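Local coordinates for lipid-transfer protein (Thermomonospora curvata, PDB 6OK1) that is of unknown precise function but has the two-half fold of the thiolase superfamily, to which thiolase-like lipid-transfer proteins belong, at residues Asp198-Arg203 with Pro208-Asp213; Thr89-Ala94 with Ala245-Gly250; Ile38-Leu43 with Leu357-Ser362. All blocks are in the same frame, centred on the assembly; numbering follows the deposited sequence.

Contact 1. Residues Asp198-Arg203 with Pro208-Asp213; sequences DHQNSR and PLHLLD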
ATOM      1  N   ASP A 198      35.598  -3.470  19.649  1.00 28.41           N
ATOM      2  CA  ASP A 198      34.347  -4.130  20.010  1.00 23.32           C
ATOM      3  C   ASP A 198      33.655  -4.677  18.771  1.00 26.01           C
ATOM      4  O   ASP A 198      33.091  -5.782  18.783  1.00 27.04           O
ATOM      5  CB  ASP A 198      33.382  -3.159  20.689  1.00 28.69           C
ATOM      6  CG  ASP A 198      33.789  -2.788  22.099  1.00 35.36           C
ATOM      7  OD1 ASP A 198      34.469  -3.587  22.769  1.00 35.08           O
ATOM      8  OD2 ASP A 198      33.413  -1.683  22.528  1.00 32.35           O
ATOM      9  N   HIS A 199      33.631  -3.871  17.717  1.00 26.41           N
ATOM     10  CA  HIS A 199      32.966  -4.260  16.480  1.00 24.29           C
ATOM     11  C   HIS A 199      33.638  -5.484  15.875  1.00 22.39           C
ATOM     12  O   HIS A 199      32.976  -6.458  15.499  1.00 25.73           O
ATOM     13  CB  HIS A 199      32.992  -3.070  15.527  1.00 25.28           C
ATOM     14  CG  HIS A 199      32.537  -3.392  14.148  1.00 26.23           C
ATOM     15  ND1 HIS A 199      33.395  -3.872  13.187  1.00 25.70           N
ATOM     16  CD2 HIS A 199      31.318  -3.309  13.565  1.00 24.57           C
ATOM     17  CE1 HIS A 199      32.730  -4.065  12.063  1.00 26.46           C
ATOM     18  NE2 HIS A 199      31.467  -3.730  12.265  1.00 25.13           N
ATOM     19  N   GLN A 200      34.965  -5.481  15.854  1.00 27.36           N
ATOM     20  CA  GLN A 200      35.713  -6.551  15.206  1.00 25.82           C
ATOM     21  C   GLN A 200      35.648  -7.842  16.002  1.00 30.23           C
ATOM     22  O   GLN A 200      35.715  -8.927  15.416  1.00 28.60           O
ATOM     23  CB  GLN A 200      37.161  -6.111  15.007  1.00 23.85           C
ATOM     24  CG  GLN A 200      37.326  -5.038  13.966  1.00 27.18           C
ATOM     25  CD  GLN A 200      36.938  -5.540  12.590  1.00 31.48           C
ATOM     26  OE1 GLN A 200      37.653  -6.368  12.000  1.00 27.62           O
ATOM     27  NE2 GLN A 200      35.787  -5.075  12.082  1.00 26.88           N
ATOM     28  N   ASN A 201      35.510  -7.742  17.332  1.00 26.50           N
ATOM     29  CA  ASN A 201      35.383  -8.912  18.196  1.00 24.95           C
ATOM     30  C   ASN A 201      33.974  -9.493  18.206  1.00 28.65           C
ATOM     31  O   ASN A 201      33.800 -10.628  18.659  1.00 29.47           O
ATOM     32  CB  ASN A 201      35.784  -8.548  19.632  1.00 28.26           C
ATOM     33  CG  ASN A 201      37.289  -8.334  19.780  1.00 31.71           C
ATOM     34  OD1 ASN A 201      38.075  -8.947  19.064  1.00 37.39           O
ATOM     35  ND2 ASN A 201      37.686  -7.456  20.695  1.00 39.31           N
ATOM     36  N   SER A 202      32.969  -8.747  17.742  1.00 27.05           N
ATOM     37  CA  SER A 202      31.610  -9.257  17.798  1.00 25.60           C
ATOM     38  C   SER A 202      31.426 -10.364  16.766  1.00 23.99           C
ATOM     39  O   SER A 202      32.040 -10.356  15.703  1.00 25.17           O
ATOM     40  CB  SER A 202      30.582  -8.140  17.589  1.00 25.95           C
ATOM     41  OG  SER A 202      30.573  -7.584  16.284  1.00 25.34           O
ATOM     42  N   ARG A 203      30.565 -11.317  17.099  1.00 21.69           N
ATOM     43  CA  ARG A 203      30.476 -12.566  16.353  1.00 24.69           C
ATOM     44  C   ARG A 203      30.008 -12.318  14.922  1.00 23.29           C
ATOM     45  O   ARG A 203      29.328 -11.335  14.633  1.00 22.90           O
ATOM     46  CB  ARG A 203      29.519 -13.532  17.053  1.00 24.19           C
ATOM     47  CG  ARG A 203      28.059 -13.165  16.900  1.00 24.59           C
ATOM     48  CD  ARG A 203      27.173 -14.057  17.735  1.00 26.63           C
ATOM     49  NE  ARG A 203      27.370 -15.452  17.374  1.00 31.51           N
ATOM     50  CZ  ARG A 203      26.771 -16.466  17.984  1.00 41.72           C
ATOM     51  NH1 ARG A 203      25.911 -16.240  18.972  1.00 33.30           N
ATOM     52  NH2 ARG A 203      27.051 -17.703  17.616  1.00 32.91           N
ATOM     53  N   PRO A 208      30.252 -10.537   5.108  1.00 22.65           N
ATOM     54  CA  PRO A 208      31.226  -9.825   5.963  1.00 20.98           C
ATOM     55  C   PRO A 208      30.631  -8.981   7.087  1.00 25.57           C
ATOM     56  O   PRO A 208      31.239  -7.977   7.477  1.00 26.41           O
ATOM     57  CB  PRO A 208      31.931  -8.924   4.959  1.00 24.05           C
ATOM     58  CG  PRO A 208      30.802  -8.523   4.022  1.00 25.36           C
ATOM     59  CD  PRO A 208      29.993  -9.785   3.862  1.00 24.48           C
ATOM     60  N   LEU A 209      29.455  -9.349   7.581  1.00 21.80           N
ATOM     61  CA  LEU A 209      28.756  -8.571   8.608  1.00 19.54           C
ATOM     62  C   LEU A 209      28.922  -9.219   9.981  1.00 22.27           C
ATOM     63  O   LEU A 209      28.539 -10.378  10.182  1.00 23.61           O
ATOM     64  CB  LEU A 209      27.264  -8.441   8.286  1.00 21.85           C
ATOM     65  CG  LEU A 209      26.879  -7.398   7.238  1.00 26.60           C
ATOM     66  CD1 LEU A 209      27.515  -7.658   5.902  1.00 29.90           C
ATOM     67  CD2 LEU A 209      25.371  -7.358   7.097  1.00 29.54           C
ATOM     68  N   HIS A 210      29.429  -8.435  10.932  1.00 22.00           N
ATOM     69  CA  HIS A 210      29.453  -8.770  12.343  1.00 23.42           C
ATOM     70  C   HIS A 210      28.093  -8.476  12.975  1.00 23.26           C
ATOM     71  O   HIS A 210      27.275  -7.730  12.439  1.00 22.81           O
ATOM     72  CB  HIS A 210      30.512  -7.933  13.070  1.00 21.66           C
ATOM     73  CG  HIS A 210      31.929  -8.230  12.678  1.00 22.47           C
ATOM     74  ND1 HIS A 210      32.733  -9.069  13.416  1.00 24.82           N
ATOM     75  CD2 HIS A 210      32.701  -7.765  11.668  1.00 24.58           C
ATOM     76  CE1 HIS A 210      33.934  -9.129  12.864  1.00 29.74           C
ATOM     77  NE2 HIS A 210      33.936  -8.364  11.785  1.00 22.77           N
ATOM     78  N   LEU A 211      27.908  -8.976  14.191  1.00 23.91           N
ATOM     79  CA  LEU A 211      26.722  -8.612  14.965  1.00 22.43           C
ATOM     80  C   LEU A 211      26.554  -7.097  15.059  1.00 20.68           C
ATOM     81  O   LEU A 211      25.448  -6.576  14.880  1.00 21.85           O
ATOM     82  CB  LEU A 211      26.835  -9.234  16.349  1.00 22.45           C
ATOM     83  CG  LEU A 211      25.714  -8.893  17.313  1.00 25.23           C
ATOM     84  CD1 LEU A 211      24.372  -9.293  16.750  1.00 31.33           C
ATOM     85  CD2 LEU A 211      25.977  -9.618  18.599  1.00 37.33           C
ATOM     86  N   LEU A 212      27.643  -6.363  15.292  1.00 22.64           N
ATOM     87  CA  LEU A 212      27.513  -4.926  15.461  1.00 22.89           C
ATOM     88  C   LEU A 212      27.387  -4.154  14.136  1.00 23.27           C
ATOM     89  O   LEU A 212      27.281  -2.929  14.177  1.00 24.71           O
ATOM     90  CB  LEU A 212      28.692  -4.388  16.309  1.00 23.08           C
ATOM     91  CG  LEU A 212      28.503  -4.656  17.801  1.00 28.66           C
ATOM     92  CD1 LEU A 212      29.776  -4.357  18.548  1.00 29.48           C
ATOM     93  CD2 LEU A 212      27.361  -3.821  18.361  1.00 38.71           C
ATOM     94  N   ASP A 213      27.323  -4.839  12.976  1.00 22.61           N
ATOM     95  CA  ASP A 213      26.915  -4.209  11.715  1.00 21.24           C
ATOM     96  C   ASP A 213      25.407  -4.197  11.531  1.00 21.26           C
ATOM     97  O   ASP A 213      24.923  -3.599  10.560  1.00 23.91           O
ATOM     98  CB  ASP A 213      27.535  -4.947  10.524  1.00 24.20           C
ATOM     99  CG  ASP A 213      29.013  -4.736  10.443  1.00 24.30           C
ATOM    100  OD1 ASP A 213      29.404  -3.560  10.494  1.00 22.97           O
ATOM    101  OD2 ASP A 213      29.755  -5.736  10.358  1.00 24.22           O
TER
HETATM  102  O   HOH W   1      36.551  -8.514  10.887  1.00 25.55           O
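H199 and D213 form a His-carboxylate hydrogen bond where helix 196-201 ends and the chain returns through strand 209-210 into a short 3-10 turn, within the thiolase-type N-terminal region. H199 NE2 donates almost straight to D213 OD1 (2.7 Å, 169°), with the oxygen in the ring plane but the nitrogen above the carboxylate plane; T298 also bonds to OD1. The other oxygen, D213 OD2, takes the backbone N of H210 through its anti lone pair. H199 ND1 accepts from Q200 NE2, so both ring nitrogens are used and the ring flip is set.

The H210 ring is held differently: ND1 donates to the carbonyl oxygen S202 O, 2.7 Å away and in the ring plane. H199 O sits over one face of this ring and Q200 CA makes a CH-pi contact, while the two imidazoles lie obliquely, planes 51° apart. W204 stacks on H210.

S202 OG, placed between its backbone N and carbonyl carbon (chi1 68°), bonds to H199 O at 2.8 Å and takes a weak bond from L212 N.

Apolar packing comes from L212, whose CD1 reaches H199 CA at 3.8 Å. L211 N to R203 O (2.8 Å) ties the chain after the helix to the start of the 3-10 turn. Water 1 lies 2.8 Å from H210 NE2 and 2.7 Å from Q200 OE1.

Contact 2. Residues Thr89-Ala94 with Ala245-Gly250; sequences TVQQAA and AAQGSG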
ATOM      1  N   THR A  89       6.816   8.772   2.234  1.00 21.98           N
ATOM      2  CA  THR A  89       5.576   9.190   2.884  1.00 20.02           C
ATOM      3  C   THR A  89       5.533  10.702   3.001  1.00 20.24           C
ATOM      4  O   THR A  89       4.479  11.332   2.823  1.00 19.53           O
ATOM      5  CB  THR A  89       5.382   8.553   4.269  1.00 19.90           C
ATOM      6  OG1 THR A  89       6.338   9.069   5.206  1.00 21.43           O
ATOM      7  CG2 THR A  89       5.418   7.032   4.200  1.00 20.76           C
ATOM      8  N   VAL A  90       6.694  11.315   3.247  1.00 23.14           N
ATOM      9  CA  VAL A  90       6.757  12.763   3.315  1.00 21.23           C
ATOM     10  C   VAL A  90       6.623  13.393   1.927  1.00 22.19           C
ATOM     11  O   VAL A  90       6.003  14.451   1.791  1.00 23.01           O
ATOM     12  CB  VAL A  90       8.051  13.195   4.018  1.00 23.77           C
ATOM     13  CG1 VAL A  90       8.183  14.730   3.993  1.00 23.14           C
ATOM     14  CG2 VAL A  90       8.055  12.697   5.460  1.00 24.01           C
ATOM     15  N   GLN A  91       7.201  12.780   0.884  1.00 20.81           N
ATOM     16  CA  GLN A  91       6.930  13.248  -0.476  1.00 21.23           C
ATOM     17  C   GLN A  91       5.436  13.262  -0.758  1.00 21.00           C
ATOM     18  O   GLN A  91       4.903  14.246  -1.292  1.00 21.31           O
ATOM     19  CB  GLN A  91       7.637  12.393  -1.524  1.00 22.07           C
ATOM     20  CG  GLN A  91       7.521  13.026  -2.901  1.00 21.82           C
ATOM     21  CD  GLN A  91       7.878  12.083  -3.995  1.00 20.03           C
ATOM     22  OE1 GLN A  91       7.357  10.968  -4.047  1.00 23.65           O
ATOM     23  NE2 GLN A  91       8.754  12.506  -4.891  1.00 25.03           N
ATOM     24  N   GLN A  92       4.744  12.159  -0.426  1.00 21.11           N
ATOM     25  CA  GLN A  92       3.293  12.093  -0.589  1.00 18.98           C
ATOM     26  C   GLN A  92       2.607  13.286   0.050  1.00 23.35           C
ATOM     27  O   GLN A  92       1.790  13.962  -0.585  1.00 22.80           O
ATOM     28  CB  GLN A  92       2.763  10.784  -0.002  1.00 19.56           C
ATOM     29  CG  GLN A  92       2.996   9.559  -0.862  1.00 19.04           C
ATOM     30  CD  GLN A  92       1.996   9.490  -1.999  1.00 18.49           C
ATOM     31  OE1 GLN A  92       0.801   9.723  -1.791  1.00 21.67           O
ATOM     32  NE2 GLN A  92       2.469   9.250  -3.193  1.00 20.40           N
ATOM     33  N   ALA A  93       2.941  13.562   1.301  1.00 23.45           N
ATOM     34  CA  ALA A  93       2.305  14.646   2.022  1.00 22.47           C
ATOM     35  C   ALA A  93       2.610  15.987   1.369  1.00 20.72           C
ATOM     36  O   ALA A  93       1.721  16.830   1.218  1.00 23.19           O
ATOM     37  CB  ALA A  93       2.774  14.621   3.472  1.00 25.19           C
ATOM     38  N   ALA A  94       3.868  16.196   0.990  1.00 23.71           N
ATOM     39  CA  ALA A  94       4.252  17.447   0.332  1.00 23.38           C
ATOM     40  C   ALA A  94       3.513  17.640  -0.983  1.00 24.21           C
ATOM     41  O   ALA A  94       3.117  18.757  -1.322  1.00 24.33           O
ATOM     42  CB  ALA A  94       5.762  17.465   0.094  1.00 23.96           C
ATOM     43  N   ALA A 245      12.255  16.123  -2.228  1.00 22.35           N
ATOM     44  CA  ALA A 245      11.550  14.906  -1.823  1.00 21.14           C
ATOM     45  C   ALA A 245      11.430  14.045  -3.057  1.00 22.64           C
ATOM     46  O   ALA A 245      10.851  14.486  -4.052  1.00 23.50           O
ATOM     47  CB  ALA A 245      10.170  15.232  -1.252  1.00 22.10           C
ATOM     48  N   ALA A 246      11.967  12.826  -3.002  1.00 23.00           N
ATOM     49  CA  ALA A 246      12.113  12.034  -4.207  1.00 20.18           C
ATOM     50  C   ALA A 246      12.009  10.554  -3.874  1.00 19.78           C
ATOM     51  O   ALA A 246      12.403  10.118  -2.777  1.00 22.05           O
ATOM     52  CB  ALA A 246      13.470  12.300  -4.879  1.00 22.60           C
ATOM     53  N   GLN A 247      11.520   9.795  -4.855  1.00 22.71           N
ATOM     54  CA  GLN A 247      11.526   8.332  -4.873  1.00 21.77           C
ATOM     55  C   GLN A 247      12.457   7.852  -5.970  1.00 20.90           C
ATOM     56  O   GLN A 247      12.702   8.554  -6.947  1.00 20.47           O
ATOM     57  CB  GLN A 247      10.145   7.751  -5.165  1.00 21.30           C
ATOM     58  CG  GLN A 247       9.152   7.911  -4.057  1.00 18.22           C
ATOM     59  CD  GLN A 247       7.844   7.198  -4.372  1.00 20.31           C
ATOM     60  OE1 GLN A 247       7.073   7.608  -5.252  1.00 20.72           O
ATOM     61  NE2 GLN A 247       7.596   6.104  -3.676  1.00 22.53           N
ATOM     62  N   GLY A 248      12.926   6.621  -5.832  1.00 19.51           N
ATOM     63  CA  GLY A 248      13.766   6.045  -6.854  1.00 18.94           C
ATOM     64  C   GLY A 248      13.750   4.538  -6.844  1.00 18.77           C
ATOM     65  O   GLY A 248      13.943   3.907  -5.801  1.00 20.80           O
ATOM     66  N   SER A 249      13.543   3.968  -8.019  1.00 19.49           N
ATOM     67  CA  SER A 249      13.664   2.537  -8.249  1.00 19.72           C
ATOM     68  C   SER A 249      14.470   2.371  -9.520  1.00 20.68           C
ATOM     69  O   SER A 249      14.218   3.068 -10.505  1.00 21.89           O
ATOM     70  CB  SER A 249      12.281   1.904  -8.362  1.00 20.80           C
ATOM     71  OG  SER A 249      12.352   0.496  -8.540  1.00 20.66           O
ATOM     72  N   GLY A 250      15.477   1.484  -9.485  1.00 21.25           N
ATOM     73  CA  GLY A 250      16.441   1.416 -10.562  1.00 20.44           C
ATOM     74  C   GLY A 250      16.086   0.400 -11.610  1.00 23.11           C
ATOM     75  O   GLY A 250      15.109  -0.342 -11.519  1.00 23.43           O
TER
HETATM   76  O   HOH W   2       5.341   9.145  -3.594  1.00 21.33           O
HETATM   77  O   HOH W   3      10.461  11.277  -7.073  1.00 21.58           O
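Q91 carries a buried helix-on-sheet contact, in which helix 86-98 lies against the end of strand 240-248, a strand of the C-terminal half of the fold. The axes of the short segments pass 7.5 Å apart with their directions 127° from parallel, and a single long side chain does most of the joining.

Q91 leaves the helix with CG anti to its own backbone N (chi1 -171°) and runs on extended, which carries its amide along the strand from A245 toward Q247. Its aliphatic part lies on the methyl group of A245, with Q91 CB 3.8 Å from A245 CB. Beyond it, Q91 NE2 donates to A245 O at 3.0 Å; the bond is bent, and the nitrogen stands above the carbonyl plane instead of on a lone pair. The same nitrogen gives a hydrogen to water 3, which also accepts from Q247 N, so the amide reaches two places on the strand backbone.

The two glutamine side chains cross at about a right angle, their amide planes 80° apart. Q91 OE1 comes to 3.5 Å from Q247 CG. Both amide oxygens are acceptors, and water 2 mediates between them, donating to Q91 OE1 and, weakly, to Q247 OE1 while accepting from Q92 NE2. The stronger partner of Q247 OE1 is F76 N of the second subunit, and Q92 NE2 bonds to Q92 OE1 of that subunit, so this water lies close to the subunit interface.

V90 and A94 pack on I242 of the same strand, while T89 and A93 touch strand 104-112. Contact with strands of both halves is consistent with the middle helical layer of the five-layered alpha-beta-alpha-beta-alpha thiolase fold.

Contact 3. Residues Ile38-Leu43 with Leu357-Ser362; sequences IADAGL and LVRGTS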
ATOM      1  N   ILE A  38       0.878  16.081  16.184  1.00 23.74           N
ATOM      2  CA  ILE A  38      -0.133  17.111  15.987  1.00 25.81           C
ATOM      3  C   ILE A  38       0.030  18.205  17.036  1.00 28.27           C
ATOM      4  O   ILE A  38       0.042  19.403  16.722  1.00 27.99           O
ATOM      5  CB  ILE A  38      -1.533  16.471  16.037  1.00 27.62           C
ATOM      6  CG1 ILE A  38      -1.758  15.575  14.799  1.00 26.44           C
ATOM      7  CG2 ILE A  38      -2.627  17.526  16.142  1.00 36.54           C
ATOM      8  CD1 ILE A  38      -2.977  14.647  14.875  1.00 25.77           C
ATOM      9  N   ALA A  39       0.141  17.803  18.302  1.00 30.65           N
ATOM     10  CA  ALA A  39       0.339  18.775  19.376  1.00 28.14           C
ATOM     11  C   ALA A  39       1.646  19.532  19.190  1.00 33.29           C
ATOM     12  O   ALA A  39       1.723  20.736  19.462  1.00 32.01           O
ATOM     13  CB  ALA A  39       0.316  18.066  20.725  1.00 30.22           C
ATOM     14  N   ASP A  40       2.683  18.844  18.723  1.00 31.52           N
ATOM     15  CA  ASP A  40       3.971  19.490  18.505  1.00 33.35           C
ATOM     16  C   ASP A  40       3.870  20.577  17.448  1.00 36.69           C
ATOM     17  O   ASP A  40       4.597  21.575  17.517  1.00 31.56           O
ATOM     18  CB  ASP A  40       5.011  18.455  18.084  1.00 30.08           C
ATOM     19  CG  ASP A  40       6.420  19.008  18.090  1.00 35.50           C
ATOM     20  OD1 ASP A  40       6.893  19.446  19.159  1.00 31.62           O
ATOM     21  OD2 ASP A  40       7.068  19.000  17.027  1.00 28.46           O
ATOM     22  N   ALA A  41       2.995  20.398  16.461  1.00 28.13           N
ATOM     23  CA  ALA A  41       2.791  21.401  15.422  1.00 26.92           C
ATOM     24  C   ALA A  41       1.846  22.513  15.855  1.00 27.32           C
ATOM     25  O   ALA A  41       1.494  23.376  15.037  1.00 31.39           O
ATOM     26  CB  ALA A  41       2.257  20.743  14.152  1.00 31.53           C
ATOM     27  N   GLY A  42       1.416  22.496  17.108  1.00 31.63           N
ATOM     28  CA  GLY A  42       0.470  23.485  17.587  1.00 34.73           C
ATOM     29  C   GLY A  42      -0.890  23.397  16.947  1.00 41.59           C
ATOM     30  O   GLY A  42      -1.570  24.420  16.819  1.00 34.26           O
ATOM     31  N   LEU A  43      -1.300  22.202  16.527  1.00 30.52           N
ATOM     32  CA  LEU A  43      -2.569  21.965  15.855  1.00 31.78           C
ATOM     33  C   LEU A  43      -3.459  21.051  16.706  1.00 28.09           C
ATOM     34  O   LEU A  43      -3.087  20.609  17.803  1.00 32.00           O
ATOM     35  CB  LEU A  43      -2.335  21.357  14.466  1.00 29.49           C
ATOM     36  CG  LEU A  43      -1.582  22.210  13.434  1.00 35.66           C
ATOM     37  CD1 LEU A  43      -1.249  21.394  12.155  1.00 28.29           C
ATOM     38  CD2 LEU A  43      -2.398  23.426  13.073  1.00 34.53           C
ATOM     39  N   LEU A 357      17.633  18.829  13.562  1.00 31.73           N
ATOM     40  CA  LEU A 357      18.841  19.505  13.103  1.00 31.90           C
ATOM     41  C   LEU A 357      18.492  20.850  12.470  1.00 32.18           C
ATOM     42  O   LEU A 357      19.147  21.867  12.757  1.00 34.37           O
ATOM     43  CB  LEU A 357      19.598  18.606  12.122  1.00 29.00           C
ATOM     44  CG  LEU A 357      20.306  17.383  12.717  1.00 26.71           C
ATOM     45  CD1 LEU A 357      20.698  16.381  11.608  1.00 32.33           C
ATOM     46  CD2 LEU A 357      21.521  17.793  13.487  1.00 25.96           C
ATOM     47  N   VAL A 358      17.430  20.889  11.647  1.00 29.24           N
ATOM     48  CA  VAL A 358      17.011  22.155  11.042  1.00 29.43           C
ATOM     49  C   VAL A 358      16.538  23.128  12.118  1.00 35.58           C
ATOM     50  O   VAL A 358      16.844  24.328  12.068  1.00 35.50           O
ATOM     51  CB  VAL A 358      15.927  21.912   9.977  1.00 34.32           C
ATOM     52  CG1 VAL A 358      15.348  23.246   9.483  1.00 33.93           C
ATOM     53  CG2 VAL A 358      16.509  21.126   8.812  1.00 30.61           C
ATOM     54  N   ARG A 359      15.775  22.634  13.094  1.00 31.29           N
ATOM     55  CA  ARG A 359      15.299  23.463  14.194  1.00 34.33           C
ATOM     56  C   ARG A 359      16.426  23.935  15.095  1.00 36.36           C
ATOM     57  O   ARG A 359      16.269  24.961  15.769  1.00 34.93           O
ATOM     58  CB  ARG A 359      14.290  22.686  15.052  1.00 30.93           C
ATOM     59  CG  ARG A 359      12.984  22.346  14.391  1.00 34.50           C
ATOM     60  CD  ARG A 359      12.153  21.456  15.319  1.00 33.46           C
ATOM     61  NE  ARG A 359      10.803  21.213  14.833  1.00 31.06           N
ATOM     62  CZ  ARG A 359       9.895  20.508  15.499  1.00 27.41           C
ATOM     63  NH1 ARG A 359      10.207  19.998  16.684  1.00 31.17           N
ATOM     64  NH2 ARG A 359       8.692  20.323  14.985  1.00 29.42           N
ATOM     65  N   GLY A 360      17.550  23.215  15.124  1.00 32.67           N
ATOM     66  CA  GLY A 360      18.613  23.472  16.088  1.00 35.03           C
ATOM     67  C   GLY A 360      18.489  22.705  17.384  1.00 44.50           C
ATOM     68  O   GLY A 360      19.202  23.014  18.347  1.00 35.55           O
ATOM     69  N   THR A 361      17.643  21.678  17.429  1.00 35.14           N
ATOM     70  CA  THR A 361      17.274  21.027  18.676  1.00 33.92           C
ATOM     71  C   THR A 361      17.769  19.588  18.781  1.00 32.00           C
ATOM     72  O   THR A 361      17.325  18.853  19.667  1.00 36.48           O
ATOM     73  CB  THR A 361      15.761  21.073  18.851  1.00 33.75           C
ATOM     74  OG1 THR A 361      15.125  20.378  17.770  1.00 32.98           O
ATOM     75  CG2 THR A 361      15.265  22.538  18.863  1.00 39.55           C
ATOM     76  N   SER A 362      18.716  19.176  17.942  1.00 29.89           N
ATOM     77  CA  SER A 362      19.292  17.850  18.103  1.00 30.34           C
ATOM     78  C   SER A 362      20.090  17.754  19.403  1.00 33.19           C
ATOM     79  O   SER A 362      20.767  18.705  19.805  1.00 33.99           O
ATOM     80  CB  SER A 362      20.202  17.514  16.925  1.00 31.80           C
ATOM     81  OG  SER A 362      20.973  16.366  17.230  1.00 32.86           O
TER
HETATM   82  O   HOH W   4       9.302  18.764  19.369  1.00 40.66           O
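D40 and R359 make up nearly all of this surface contact, facing each other from the C-terminal ends of helix 26-40 and helix 348-359. The two side chains come from opposite directions and meet in a salt bridge. R359 NH2 donates to D40 OD2 at 2.9 Å with an angle of 159°, the oxygen lying in the guanidinium plane at its edge and being met nearly along its C-O axis. R359 NH1 adds a weak bond to the same oxygen at 3.3 Å. Both donors therefore share D40 OD2, and the carboxylate is turned 39° from the guanidinium plane, which is not the two-oxygen, two-nitrogen pairing of coplanar groups.

Reach comes mainly from R359, whose chain is stretched from CG to NE and bridges most of the distance between the helices. Water 4 accepts from R359 NH1 at 3.1 Å. The carboxylate has further partners: H237 NE2 bonds to OD1 and I13 N to OD2, so strand 8-15 also helps to fix it. With several donors around it, the aspartate is probably held in its charged form.

G360 follows R359 directly and G42 comes two residues after D40; both have positive phi and close Schellman motifs. The bridge spans these two helix ends, joining a helix of the N-terminal thiolase-family region to one of the C-terminal thiolase-like region: an inter-helix salt bridge between the two halves of a thiolase fold.

How the contacts relate
Contact 2 is the buried one, contact 3 lies at the surface and contact 1 is partly buried at the periphery, its centre about 23 Å from the centre of the chain, against about 12 Å for that of contact 2. None touches another, and no helix or strand is shared. Contacts 2 and 3 both join N-terminal elements to later parts of the chain, whereas contact 1 is local, with four residues between its segments. Their chemistry follows their place: contact 1 relies on histidines with carboxylate and carbonyl partners, contact 2 on uncharged amides and ordered waters near another subunit, and contact 3 on a charged pair that no other chain of the assembly touches.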